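Local coordinates for protein minor fimbrium tip subunit Mfa3 (Porphyromonas gingivalis ATCC 33277, PDB 5NF4) that serves as a tip subunit of the minor fimbriae, the filamentous pili that mediate biofilm formation and adhesion to host cells and other oral bacteria, at residues F115-P120 with V190-V195; S162-N167 with R223-Q228; V201-G206 with Q211-C216. One frame throughout, in Å; residues are numbered along the deposited sequence.

Contact 1 of 3, residues F115-P120 with V190-V195. With SO4 (sulfate ion), chain D.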
ATOM      1  N   PHE A 115      -5.895  -7.672 -11.170  1.00 31.68           N
ATOM      2  CA  PHE A 115      -6.386  -8.243  -9.938  1.00 31.06           C
ATOM      3  C   PHE A 115      -6.672  -7.091  -8.967  1.00 33.00           C
ATOM      4  O   PHE A 115      -5.809  -6.246  -8.740  1.00 33.49           O
ATOM      5  CB  PHE A 115      -5.382  -9.202  -9.303  1.00 32.66           C
ATOM      6  CG  PHE A 115      -5.163 -10.463 -10.105  1.00 33.06           C
ATOM      7  CD1 PHE A 115      -4.207 -10.504 -11.104  1.00 32.75           C
ATOM      8  CD2 PHE A 115      -5.934 -11.576  -9.865  1.00 33.54           C
ATOM      9  CE1 PHE A 115      -4.002 -11.653 -11.837  1.00 32.85           C
ATOM     10  CE2 PHE A 115      -5.744 -12.753 -10.592  1.00 37.67           C
ATOM     11  CZ  PHE A 115      -4.781 -12.792 -11.579  1.00 34.44           C
ATOM     12  N   VAL A 116      -7.883  -7.089  -8.424  1.00 31.41           N
ATOM     13  CA  VAL A 116      -8.347  -6.038  -7.499  1.00 29.14           C
ATOM     14  C   VAL A 116      -8.998  -6.719  -6.294  1.00 31.08           C
ATOM     15  O   VAL A 116      -9.943  -7.470  -6.454  1.00 33.62           O
ATOM     16  CB  VAL A 116      -9.350  -5.082  -8.196  1.00 33.89           C
ATOM     17  CG1 VAL A 116      -9.849  -4.043  -7.233  1.00 40.16           C
ATOM     18  CG2 VAL A 116      -8.655  -4.363  -9.366  1.00 33.33           C
ATOM     19  N   ALA A 117      -8.521  -6.416  -5.077  1.00 31.78           N
ATOM     20  CA  ALA A 117      -9.020  -7.058  -3.885  1.00 31.03           C
ATOM     21  C   ALA A 117      -9.585  -6.046  -2.906  1.00 30.67           C
ATOM     22  O   ALA A 117      -9.108  -4.912  -2.861  1.00 32.10           O
ATOM     23  CB  ALA A 117      -7.927  -7.855  -3.199  1.00 34.94           C
ATOM     24  N   ASN A 118     -10.621  -6.480  -2.192  1.00 31.67           N
ATOM     25  CA  ASN A 118     -11.209  -5.704  -1.103  1.00 32.98           C
ATOM     26  C   ASN A 118     -11.752  -4.334  -1.521  1.00 35.14           C
ATOM     27  O   ASN A 118     -11.778  -3.398  -0.732  1.00 37.20           O
ATOM     28  CB  ASN A 118     -10.164  -5.537  -0.013  1.00 30.97           C
ATOM     29  CG  ASN A 118      -9.793  -6.856   0.629  1.00 36.66           C
ATOM     30  OD1 ASN A 118     -10.566  -7.816   0.562  1.00 40.55           O
ATOM     31  ND2 ASN A 118      -8.633  -6.900   1.298  1.00 37.51           N
ATOM     32  N   ILE A 119     -12.211  -4.237  -2.747  1.00 36.37           N
ATOM     33  CA  ILE A 119     -12.882  -3.034  -3.225  1.00 35.23           C
ATOM     34  C   ILE A 119     -14.399  -3.197  -3.059  1.00 35.00           C
ATOM     35  O   ILE A 119     -14.992  -4.168  -3.527  1.00 33.91           O
ATOM     36  CB  ILE A 119     -12.490  -2.765  -4.698  1.00 36.51           C
ATOM     37  CG1 ILE A 119     -10.998  -2.412  -4.789  1.00 46.10           C
ATOM     38  CG2 ILE A 119     -13.348  -1.668  -5.317  1.00 34.74           C
ATOM     39  CD1 ILE A 119     -10.574  -1.198  -3.959  1.00 48.26           C
ATOM     40  N   PRO A 120     -15.049  -2.257  -2.347  1.00 36.30           N
ATOM     41  CA  PRO A 120     -16.501  -2.369  -2.168  1.00 36.67           C
ATOM     42  C   PRO A 120     -17.274  -2.496  -3.476  1.00 37.48           C
ATOM     43  O   PRO A 120     -17.092  -1.667  -4.394  1.00 34.99           O
ATOM     44  CB  PRO A 120     -16.870  -1.056  -1.467  1.00 39.87           C
ATOM     45  CG  PRO A 120     -15.632  -0.638  -0.797  1.00 44.62           C
ATOM     46  CD  PRO A 120     -14.507  -1.070  -1.672  1.00 41.39           C
ATOM     47  N   VAL A 190       0.240 -15.142  -7.998  1.00 39.03           N
ATOM     48  CA  VAL A 190      -0.171 -13.755  -8.071  1.00 37.17           C
ATOM     49  C   VAL A 190       0.019 -13.173  -6.673  1.00 37.93           C
ATOM     50  O   VAL A 190      -0.515 -13.711  -5.711  1.00 38.66           O
ATOM     51  CB  VAL A 190      -1.638 -13.610  -8.512  1.00 38.04           C
ATOM     52  CG1 VAL A 190      -2.130 -12.163  -8.366  1.00 39.75           C
ATOM     53  CG2 VAL A 190      -1.794 -14.061  -9.940  1.00 36.47           C
ATOM     54  N   LYS A 191       0.733 -12.054  -6.583  1.00 38.30           N
ATOM     55  CA  LYS A 191       1.081 -11.454  -5.297  1.00 40.49           C
ATOM     56  C   LYS A 191       0.487 -10.064  -5.272  1.00 38.63           C
ATOM     57  O   LYS A 191       0.938  -9.146  -5.977  1.00 36.22           O
ATOM     58  CB  LYS A 191       2.590 -11.401  -5.101  1.00 47.07           C
ATOM     59  CG  LYS A 191       3.269 -12.765  -5.011  1.00 54.66           C
ATOM     60  CD  LYS A 191       4.691 -12.699  -5.568  1.00 67.50           C
ATOM     61  CE  LYS A 191       5.319 -14.073  -5.681  1.00 77.45           C
ATOM     62  NZ  LYS A 191       6.756 -13.989  -6.054  1.00 82.60           N
ATOM     63  N   LEU A 192      -0.544  -9.912  -4.458  1.00 37.54           N
ATOM     64  CA  LEU A 192      -1.289  -8.665  -4.413  1.00 36.64           C
ATOM     65  C   LEU A 192      -0.523  -7.665  -3.576  1.00 36.94           C
ATOM     66  O   LEU A 192       0.076  -8.048  -2.572  1.00 38.60           O
ATOM     67  CB  LEU A 192      -2.674  -8.900  -3.821  1.00 38.98           C
ATOM     68  CG  LEU A 192      -3.505  -9.949  -4.577  1.00 43.22           C
ATOM     69  CD1 LEU A 192      -4.696 -10.425  -3.741  1.00 44.84           C
ATOM     70  CD2 LEU A 192      -3.974  -9.352  -5.880  1.00 42.85           C
ATOM     71  N   GLN A 193      -0.526  -6.409  -4.004  1.00 33.76           N
ATOM     72  CA  GLN A 193       0.131  -5.336  -3.248  1.00 33.91           C
ATOM     73  C   GLN A 193      -0.903  -4.480  -2.584  1.00 34.41           C
ATOM     74  O   GLN A 193      -1.829  -4.015  -3.253  1.00 33.20           O
ATOM     75  CB  GLN A 193       0.999  -4.476  -4.155  1.00 34.66           C
ATOM     76  CG  GLN A 193       2.226  -5.220  -4.617  1.00 49.64           C
ATOM     77  CD  GLN A 193       2.923  -4.532  -5.773  1.00 66.88           C
ATOM     78  OE1 GLN A 193       2.505  -3.460  -6.217  1.00 60.79           O
ATOM     79  NE2 GLN A 193       3.997  -5.141  -6.262  1.00 78.78           N
ATOM     80  N   ARG A 194      -0.747  -4.245  -1.282  1.00 32.65           N
ATOM     81  CA  ARG A 194      -1.626  -3.302  -0.593  1.00 31.90           C
ATOM     82  C   ARG A 194      -1.404  -1.894  -1.148  1.00 31.89           C
ATOM     83  O   ARG A 194      -0.295  -1.580  -1.588  1.00 32.20           O
ATOM     84  CB  ARG A 194      -1.362  -3.315   0.922  1.00 33.00           C
ATOM     85  CG  ARG A 194      -1.576  -4.690   1.558  1.00 35.91           C
ATOM     86  CD  ARG A 194      -0.943  -4.772   2.934  1.00 37.60           C
ATOM     87  NE  ARG A 194      -0.939  -6.138   3.474  1.00 45.45           N
ATOM     88  CZ  ARG A 194       0.024  -7.029   3.273  1.00 56.05           C
ATOM     89  NH1 ARG A 194       1.075  -6.728   2.525  1.00 47.49           N
ATOM     90  NH2 ARG A 194      -0.080  -8.239   3.809  1.00 62.82           N
ATOM     91  N   VAL A 195      -2.450  -1.062  -1.086  1.00 31.11           N
ATOM     92  CA  VAL A 195      -2.396   0.322  -1.588  1.00 31.78           C
ATOM     93  C   VAL A 195      -1.858   1.278  -0.518  1.00 32.03           C
ATOM     94  O   VAL A 195      -1.628   2.456  -0.811  1.00 31.31           O
ATOM     95  CB  VAL A 195      -3.798   0.803  -2.073  1.00 28.84           C
ATOM     96  CG1 VAL A 195      -4.295  -0.133  -3.181  1.00 31.22           C
ATOM     97  CG2 VAL A 195      -4.798   0.878  -0.913  1.00 28.46           C
TER
HETATM   98  S   SO4 D 502       6.694 -17.439  -5.924  0.79 86.14           S
HETATM   99  O1  SO4 D 502       7.267 -16.627  -4.854  0.79 85.64           O
HETATM  100  O2  SO4 D 502       5.290 -17.093  -6.103  0.79 88.45           O
HETATM  101  O3  SO4 D 502       7.418 -17.199  -7.170  0.79 85.74           O
HETATM  102  O4  SO4 D 502       6.800 -18.846  -5.550  0.79 89.91           O
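Phe115 meets Val190 with the flat of its ring: Val190 CG1 sits over the ring centre, 3.8 Å from the centroid and only 11° off the ring normal, a CH-pi contact of nearly ideal placement. The second methyl of the same valine, CG2, reaches toward the far end of the ring and lies 3.6 Å from Phe115 CZ, so the two branches together follow the ring from its middle to its tip. Val190 can offer both because CG1 stands anti to its own backbone N (chi1 171°), with CG2 beside that nitrogen. Nearer the backbone, Phe115 CB is covered by Leu192 CD2 at 3.7 Å. The two strands concerned, 109-117 and 180-205, exchange no hydrogen bonds here; strand 161-170 pairs antiparallel with each of them, and their short segments run at 51° to one another, 8.2 Å apart at closest approach. What joins them is therefore side-chain packing in the buried interior of the β-structure of this FimB/Mfa2-family subunit, to which Val45, Leu72 and Tyr165 also contribute. Two residues on, Ala117 adds its CB to the other methyl of the leucine, CD1, at a looser 4.2 Å. Lys191, between Val190 and Leu192, instead sends NZ to O1 of a sulfate ion, 2.9 Å away, and forms a salt bridge with Glu187.

Contact 2 of 3, residues S162-N167 with R223-Q228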
ATOM      1  N   SER A 162      -4.001  -4.645  -5.083  1.00 31.80           N
ATOM      2  CA  SER A 162      -4.078  -4.932  -6.502  1.00 30.87           C
ATOM      3  C   SER A 162      -2.796  -5.459  -7.068  1.00 32.73           C
ATOM      4  O   SER A 162      -1.722  -5.395  -6.449  1.00 32.41           O
ATOM      5  CB  SER A 162      -4.458  -3.667  -7.245  1.00 35.39           C
ATOM      6  OG  SER A 162      -3.420  -2.718  -7.053  1.00 35.66           O
ATOM      7  N   ARG A 163      -2.905  -5.973  -8.283  1.00 31.53           N
ATOM      8  CA  ARG A 163      -1.717  -6.289  -9.040  1.00 34.08           C
ATOM      9  C   ARG A 163      -2.124  -6.390 -10.494  1.00 34.32           C
ATOM     10  O   ARG A 163      -3.245  -6.792 -10.787  1.00 35.13           O
ATOM     11  CB  ARG A 163      -1.086  -7.583  -8.541  1.00 36.56           C
ATOM     12  CG  ARG A 163       0.328  -7.829  -9.047  1.00 38.09           C
ATOM     13  CD  ARG A 163       1.355  -6.950  -8.392  1.00 41.90           C
ATOM     14  NE  ARG A 163       2.621  -7.176  -9.060  1.00 55.48           N
ATOM     15  CZ  ARG A 163       3.560  -8.021  -8.657  1.00 62.86           C
ATOM     16  NH1 ARG A 163       3.427  -8.705  -7.527  1.00 54.83           N
ATOM     17  NH2 ARG A 163       4.654  -8.163  -9.392  1.00 62.19           N
ATOM     18  N   MET A 164      -1.245  -5.965 -11.388  1.00 30.42           N
ATOM     19  CA  MET A 164      -1.495  -6.171 -12.807  1.00 33.53           C
ATOM     20  C   MET A 164      -0.262  -6.691 -13.510  1.00 32.86           C
ATOM     21  O   MET A 164       0.888  -6.360 -13.165  1.00 34.08           O
ATOM     22  CB  MET A 164      -2.034  -4.884 -13.466  1.00 43.44           C
ATOM     23  CG  MET A 164      -1.138  -3.711 -13.545  1.00 51.91           C
ATOM     24  SD  MET A 164      -1.936  -2.342 -14.458  1.00 63.36           S
ATOM     25  CE  MET A 164      -1.662  -2.909 -16.142  1.00 52.04           C
ATOM     26  N   TYR A 165      -0.510  -7.554 -14.504  1.00 35.02           N
ATOM     27  CA  TYR A 165       0.543  -8.158 -15.301  1.00 38.57           C
ATOM     28  C   TYR A 165       0.189  -7.964 -16.771  1.00 38.41           C
ATOM     29  O   TYR A 165      -0.846  -8.442 -17.227  1.00 41.99           O
ATOM     30  CB  TYR A 165       0.675  -9.648 -14.990  1.00 36.88           C
ATOM     31  CG  TYR A 165       0.883  -9.988 -13.527  1.00 39.54           C
ATOM     32  CD1 TYR A 165       2.155  -9.993 -12.962  1.00 40.82           C
ATOM     33  CD2 TYR A 165      -0.188 -10.316 -12.717  1.00 37.59           C
ATOM     34  CE1 TYR A 165       2.343 -10.324 -11.635  1.00 42.65           C
ATOM     35  CE2 TYR A 165      -0.003 -10.681 -11.399  1.00 35.29           C
ATOM     36  CZ  TYR A 165       1.247 -10.677 -10.859  1.00 39.04           C
ATOM     37  OH  TYR A 165       1.435 -11.025  -9.537  1.00 41.03           O
ATOM     38  N   SER A 166       1.056  -7.293 -17.508  1.00 35.16           N
ATOM     39  CA  SER A 166       0.793  -6.981 -18.900  1.00 34.61           C
ATOM     40  C   SER A 166       1.504  -7.911 -19.883  1.00 35.18           C
ATOM     41  O   SER A 166       2.535  -8.523 -19.577  1.00 36.46           O
ATOM     42  CB  SER A 166       1.208  -5.536 -19.184  1.00 45.38           C
ATOM     43  OG  SER A 166       2.585  -5.418 -18.948  1.00 49.51           O
ATOM     44  N   ASN A 167       0.917  -8.009 -21.069  1.00 33.75           N
ATOM     45  CA  ASN A 167       1.468  -8.788 -22.161  1.00 35.69           C
ATOM     46  C   ASN A 167       1.969 -10.186 -21.733  1.00 38.83           C
ATOM     47  O   ASN A 167       3.107 -10.572 -22.005  1.00 39.91           O
ATOM     48  CB  ASN A 167       2.599  -7.994 -22.844  1.00 42.61           C
ATOM     49  CG  ASN A 167       2.922  -8.533 -24.248  1.00 56.34           C
ATOM     50  OD1 ASN A 167       2.079  -9.164 -24.896  1.00 53.73           O
ATOM     51  ND2 ASN A 167       4.135  -8.268 -24.727  1.00 64.77           N
ATOM     52  N   ARG A 223      -4.840   4.675  -4.831  1.00 28.19           N
ATOM     53  CA  ARG A 223      -4.971   4.380  -6.244  1.00 26.54           C
ATOM     54  C   ARG A 223      -4.567   2.946  -6.482  1.00 28.44           C
ATOM     55  O   ARG A 223      -3.623   2.477  -5.862  1.00 30.91           O
ATOM     56  CB  ARG A 223      -4.073   5.333  -7.036  1.00 30.82           C
ATOM     57  CG  ARG A 223      -4.369   5.425  -8.499  1.00 34.87           C
ATOM     58  CD  ARG A 223      -3.273   6.228  -9.256  1.00 36.20           C
ATOM     59  NE  ARG A 223      -3.721   6.845 -10.522  1.00 39.15           N
ATOM     60  CZ  ARG A 223      -2.950   7.103 -11.572  1.00 43.08           C
ATOM     61  NH1 ARG A 223      -1.680   6.726 -11.591  1.00 47.85           N
ATOM     62  NH2 ARG A 223      -3.461   7.732 -12.629  1.00 41.84           N
ATOM     63  N   LEU A 224      -5.257   2.257  -7.377  1.00 29.25           N
ATOM     64  CA  LEU A 224      -4.990   0.829  -7.577  1.00 29.56           C
ATOM     65  C   LEU A 224      -3.778   0.549  -8.471  1.00 34.26           C
ATOM     66  O   LEU A 224      -3.337  -0.613  -8.603  1.00 35.27           O
ATOM     67  CB  LEU A 224      -6.217   0.135  -8.151  1.00 30.28           C
ATOM     68  CG  LEU A 224      -7.391   0.063  -7.184  1.00 29.01           C
ATOM     69  CD1 LEU A 224      -8.633  -0.306  -7.935  1.00 31.17           C
ATOM     70  CD2 LEU A 224      -7.115  -0.920  -6.013  1.00 36.05           C
ATOM     71  N   VAL A 225      -3.246   1.592  -9.095  1.00 31.62           N
ATOM     72  CA  VAL A 225      -1.926   1.504  -9.722  1.00 32.79           C
ATOM     73  C   VAL A 225      -1.094   2.639  -9.200  1.00 33.45           C
ATOM     74  O   VAL A 225      -1.622   3.649  -8.723  1.00 33.30           O
ATOM     75  CB  VAL A 225      -1.978   1.580 -11.257  1.00 36.41           C
ATOM     76  CG1 VAL A 225      -2.486   0.312 -11.806  1.00 43.66           C
ATOM     77  CG2 VAL A 225      -2.809   2.787 -11.712  1.00 33.29           C
ATOM     78  N   PRO A 226       0.222   2.488  -9.263  1.00 34.42           N
ATOM     79  CA  PRO A 226       1.070   3.533  -8.680  1.00 36.22           C
ATOM     80  C   PRO A 226       0.794   4.955  -9.165  1.00 35.72           C
ATOM     81  O   PRO A 226       0.487   5.200 -10.328  1.00 37.10           O
ATOM     82  CB  PRO A 226       2.479   3.092  -9.091  1.00 41.18           C
ATOM     83  CG  PRO A 226       2.388   1.636  -9.213  1.00 44.01           C
ATOM     84  CD  PRO A 226       1.013   1.349  -9.764  1.00 40.97           C
ATOM     85  N   ASN A 227       0.938   5.882  -8.223  1.00 38.41           N
ATOM     86  CA  ASN A 227       0.806   7.310  -8.446  1.00 37.89           C
ATOM     87  C   ASN A 227       2.006   7.862  -9.200  1.00 35.76           C
ATOM     88  O   ASN A 227       3.135   7.438  -8.960  1.00 39.70           O
ATOM     89  CB  ASN A 227       0.686   8.048  -7.107  1.00 35.93           C
ATOM     90  CG  ASN A 227      -0.638   7.830  -6.421  1.00 41.24           C
ATOM     91  OD1 ASN A 227      -1.605   8.518  -6.708  1.00 40.74           O
ATOM     92  ND2 ASN A 227      -0.682   6.884  -5.492  1.00 39.41           N
ATOM     93  N   GLN A 228       1.749   8.796 -10.115  1.00 35.90           N
ATOM     94  CA  GLN A 228       2.808   9.539 -10.798  1.00 40.05           C
ATOM     95  C   GLN A 228       2.844  11.019 -10.380  1.00 40.26           C
ATOM     96  O   GLN A 228       3.705  11.761 -10.843  1.00 46.57           O
ATOM     97  CB  GLN A 228       2.618   9.459 -12.324  1.00 53.00           C
ATOM     98  CG  GLN A 228       2.544   8.025 -12.890  1.00 66.54           C
ATOM     99  CD  GLN A 228       1.618   7.928 -14.078  1.00 79.60           C
ATOM    100  OE1 GLN A 228       0.413   7.709 -13.927  1.00 74.53           O
ATOM    101  NE2 GLN A 228       2.172   8.109 -15.272  1.00 94.46           N
TER
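Leu224 is the first residue of 223-228 to touch the strand, and it does so twice, through its carbonyl and through its side chain. Its O accepts a hydrogen bond from Ser162 OG at 2.6 Å; the hydroxyl approaches at a C=O...O angle of 132°, tilted 19° from the carbonyl plane. Ser162 holds OG between its own backbone N and carbonyl carbon (chi1 63°), which turns the hydroxyl to the loop. Beside this bond the leucine methyl CD2 rests 4.0 Å from Ser162 CB; the same side chain also packs on Val116 of strand 109-117 and on Phe138 and Met139 of helix 132-140. The loop after strand 221-222 is thereby laid against both strand 161-170 and that helix. Val225 follows with a purely apolar touch, its CG1 lying 3.8 Å from Met164 SD, with the two side chains set at a slant to each other. The loop then folds back on itself. Arg223 NH1 donates to Pro226 O at 2.9 Å and, over a longer 3.3 Å, to Gln228 OE1, both acceptors lying close to the guanidinium plane; the glutamine oxygen is met on a lone pair by an almost straight N-H. Arg223 NE is turned to Gln140 O, so one guanidinium ties the loop to itself and to the end of the helix. The one hydrogen bond between loop and strand uses a main-chain carbonyl and is flanked by apolar contacts; formed between two buried residues, it implies a directional link, with little competition from water likely.

Contact 3 of 3, residues V201-G206 with Q211-C216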
ATOM      1  N   VAL A 201       5.917   2.606  14.813  1.00 37.04           N
ATOM      2  CA  VAL A 201       6.716   3.412  15.742  1.00 36.90           C
ATOM      3  C   VAL A 201       6.880   2.721  17.100  1.00 38.90           C
ATOM      4  O   VAL A 201       5.915   2.404  17.800  1.00 39.60           O
ATOM      5  CB  VAL A 201       6.084   4.814  15.917  1.00 37.98           C
ATOM      6  CG1 VAL A 201       6.877   5.651  16.894  1.00 42.27           C
ATOM      7  CG2 VAL A 201       6.004   5.534  14.572  1.00 36.55           C
ATOM      8  N   ASN A 202       8.139   2.491  17.458  1.00 39.52           N
ATOM      9  CA  ASN A 202       8.486   1.741  18.639  1.00 38.94           C
ATOM     10  C   ASN A 202       9.293   2.568  19.629  1.00 39.93           C
ATOM     11  O   ASN A 202      10.352   3.101  19.286  1.00 41.82           O
ATOM     12  CB  ASN A 202       9.274   0.494  18.240  1.00 41.85           C
ATOM     13  CG  ASN A 202       8.475  -0.430  17.310  1.00 40.20           C
ATOM     14  OD1 ASN A 202       7.800  -1.351  17.769  1.00 43.43           O
ATOM     15  ND2 ASN A 202       8.520  -0.157  16.024  1.00 39.69           N
ATOM     16  N   ILE A 203       8.773   2.710  20.842  1.00 41.62           N
ATOM     17  CA  ILE A 203       9.463   3.482  21.875  1.00 43.33           C
ATOM     18  C   ILE A 203      10.313   2.530  22.686  1.00 44.98           C
ATOM     19  O   ILE A 203       9.848   1.867  23.624  1.00 47.52           O
ATOM     20  CB  ILE A 203       8.469   4.253  22.791  1.00 43.15           C
ATOM     21  CG1 ILE A 203       7.393   4.948  21.954  1.00 42.50           C
ATOM     22  CG2 ILE A 203       9.210   5.214  23.703  1.00 43.28           C
ATOM     23  CD1 ILE A 203       7.892   5.807  20.816  1.00 44.39           C
ATOM     24  N   VAL A 204      11.586   2.470  22.330  1.00 42.42           N
ATOM     25  CA  VAL A 204      12.509   1.564  23.002  1.00 45.09           C
ATOM     26  C   VAL A 204      12.890   2.035  24.422  1.00 46.71           C
ATOM     27  O   VAL A 204      13.245   1.245  25.285  1.00 47.54           O
ATOM     28  CB  VAL A 204      13.763   1.379  22.130  1.00 57.37           C
ATOM     29  CG1 VAL A 204      13.375   0.834  20.775  1.00 54.87           C
ATOM     30  CG2 VAL A 204      14.468   2.681  21.937  1.00 51.76           C
ATOM     31  N   GLU A 205      12.777   3.337  24.651  1.00 46.42           N
ATOM     32  CA  GLU A 205      13.108   3.912  25.928  1.00 50.23           C
ATOM     33  C   GLU A 205      12.328   5.217  26.130  1.00 47.31           C
ATOM     34  O   GLU A 205      12.122   5.962  25.173  1.00 46.35           O
ATOM     35  CB  GLU A 205      14.630   4.101  25.982  1.00 56.94           C
ATOM     36  CG  GLU A 205      15.186   5.207  26.781  1.00 67.33           C
ATOM     37  CD  GLU A 205      16.715   5.173  26.753  1.00 69.69           C
ATOM     38  OE1 GLU A 205      17.290   4.225  26.148  1.00 61.51           O
ATOM     39  OE2 GLU A 205      17.331   6.092  27.322  1.00 79.72           O
ATOM     40  N   GLY A 206      11.888   5.450  27.375  1.00 53.45           N
ATOM     41  CA  GLY A 206      11.226   6.688  27.762  1.00 63.33           C
ATOM     42  C   GLY A 206       9.749   6.802  27.410  1.00 54.39           C
ATOM     43  O   GLY A 206       9.221   7.915  27.285  1.00 51.61           O
ATOM     44  N   GLN A 211       2.856  11.265  25.470  1.00 50.25           N
ATOM     45  CA  GLN A 211       1.433  11.545  25.606  1.00 54.24           C
ATOM     46  C   GLN A 211       0.693  11.021  24.384  1.00 51.94           C
ATOM     47  O   GLN A 211      -0.345  10.382  24.501  1.00 56.08           O
ATOM     48  CB  GLN A 211       1.190  13.039  25.769  1.00 62.77           C
ATOM     49  CG  GLN A 211      -0.262  13.417  25.864  1.00 80.52           C
ATOM     50  CD  GLN A 211      -0.452  14.914  25.872  1.00 98.78           C
ATOM     51  OE1 GLN A 211       0.172  15.628  26.659  1.00103.18           O
ATOM     52  NE2 GLN A 211      -1.303  15.405  24.975  1.00104.88           N
ATOM     53  N   LYS A 212       1.225  11.289  23.203  1.00 47.21           N
ATOM     54  CA  LYS A 212       0.617  10.739  22.002  1.00 50.72           C
ATOM     55  C   LYS A 212       1.462  10.870  20.766  1.00 45.11           C
ATOM     56  O   LYS A 212       2.431  11.631  20.726  1.00 39.07           O
ATOM     57  CB  LYS A 212      -0.730  11.393  21.720  1.00 61.27           C
ATOM     58  CG  LYS A 212      -0.657  12.831  21.339  1.00 53.85           C
ATOM     59  CD  LYS A 212      -2.046  13.276  20.900  1.00 58.69           C
ATOM     60  CE  LYS A 212      -2.164  14.760  20.768  1.00 59.77           C
ATOM     61  NZ  LYS A 212      -3.544  15.145  20.366  1.00 86.85           N
ATOM     62  N   ILE A 213       1.031  10.133  19.748  1.00 41.04           N
ATOM     63  CA  ILE A 213       1.679  10.085  18.459  1.00 39.06           C
ATOM     64  C   ILE A 213       0.624  10.250  17.380  1.00 38.90           C
ATOM     65  O   ILE A 213      -0.386   9.555  17.391  1.00 39.85           O
ATOM     66  CB  ILE A 213       2.408   8.750  18.198  1.00 48.16           C
ATOM     67  CG1 ILE A 213       3.278   8.344  19.378  1.00 56.64           C
ATOM     68  CG2 ILE A 213       3.211   8.851  16.883  1.00 50.17           C
ATOM     69  CD1 ILE A 213       3.982   7.002  19.166  1.00 58.34           C
ATOM     70  N   GLU A 214       0.880  11.155  16.446  1.00 38.75           N
ATOM     71  CA  GLU A 214      -0.036  11.442  15.349  1.00 39.16           C
ATOM     72  C   GLU A 214       0.672  11.372  14.013  1.00 37.76           C
ATOM     73  O   GLU A 214       1.755  11.922  13.858  1.00 42.15           O
ATOM     74  CB  GLU A 214      -0.632  12.845  15.472  1.00 42.34           C
ATOM     75  CG  GLU A 214      -1.537  13.056  16.650  1.00 47.33           C
ATOM     76  CD  GLU A 214      -1.791  14.531  16.916  1.00 55.35           C
ATOM     77  OE1 GLU A 214      -0.849  15.227  17.365  1.00 50.72           O
ATOM     78  OE2 GLU A 214      -2.923  14.990  16.671  1.00 57.15           O
ATOM     79  N   LEU A 215       0.012  10.767  13.040  1.00 35.53           N
ATOM     80  CA  LEU A 215       0.424  10.833  11.639  1.00 33.27           C
ATOM     81  C   LEU A 215      -0.245  12.012  10.948  1.00 32.56           C
ATOM     82  O   LEU A 215      -1.468  12.139  10.969  1.00 31.85           O
ATOM     83  CB  LEU A 215       0.063   9.532  10.928  1.00 32.22           C
ATOM     84  CG  LEU A 215       0.164   9.532   9.397  1.00 36.38           C
ATOM     85  CD1 LEU A 215       1.580   9.760   8.877  1.00 40.01           C
ATOM     86  CD2 LEU A 215      -0.406   8.243   8.905  1.00 36.65           C
ATOM     87  N   CYS A 216       0.575  12.876  10.348  1.00 34.03           N
ATOM     88  CA  CYS A 216       0.112  14.106   9.737  1.00 32.58           C
ATOM     89  C   CYS A 216       0.402  14.141   8.225  1.00 31.96           C
ATOM     90  O   CYS A 216       1.411  13.577   7.761  1.00 32.49           O
ATOM     91  CB  CYS A 216       0.771  15.299  10.409  1.00 34.66           C
ATOM     92  SG  CYS A 216       0.363  15.373  12.192  1.00 38.28           S
TER
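Apolar packing is all that passes between the two strands, and Ile213 is at the middle of it. Its terminal methyl CD1 lies 3.9 Å from Val201 CG1, and the same methyl comes within 4.4 Å of Ile203 CD1, a looser approach. One methyl of 211-216 is thus shared by two residues of 201-206 that stand two positions apart and face the same way, all three being buried. The isoleucine chain is extended at its second torsion (chi2 178°), which carries CD1 out across the gap, whereas Val201 presents CG1, the branch anti to its backbone N. Val201 and Ile213 reach in from opposing strands and lie alongside, not end to end. Leu240 touches both Val201 and Ile213, and Trp249 touches both Ile203 and Ile213; both lie on the strands that connect 180-205 to 210-216 through successive antiparallel pairings.

Polar links stay within or behind each strand. Lys212 NZ and Glu214 OE2 are 3.8 Å apart, a long salt bridge between residues two apart in the strand. On the other segment, Asn202 ND2 binds Asp200 OD1 and Tyr328 O.

Backbone pairing likewise runs to third parties: Val201 and Ile203 bond to strand 248-254 and the residue just before it, while Gln211 and Lys212 face Thr281 in a classic beta bulge. No hydrogen bond joins 201-206 to 211-216, and their nearest CA atoms, those of Val201 and Ile213, stand 8.8 Å apart. Apposed strands held by inward-facing aliphatic side chains, with their hydrogen bonds spent on other neighbours, are typical of the interior of a β-sandwich-like domain.

Overall arrangement
From the N terminus, strand 109-117 supplies the first half of contact 1, and strand 161-170 then opens contact 2 before contact 1 closes at 190-195. Contact 2 closes only at 223-228, so the two loops cross. They also touch directly, their centres 10 Å apart, through backbone hydrogen bonds of Phe115 with Arg163 and of Gln193 with Ser162. Contact 3 closes a short turn between 201-206 and 211-216, nested within the loop of contact 2 and following contact 1 in series. Its centre is about 30 Å from that of contact 1, yet strand 180-205 serves both, connecting the two regions of β-structure, while contact 2 brings the loop after strand 221-222 back against strand 161-170.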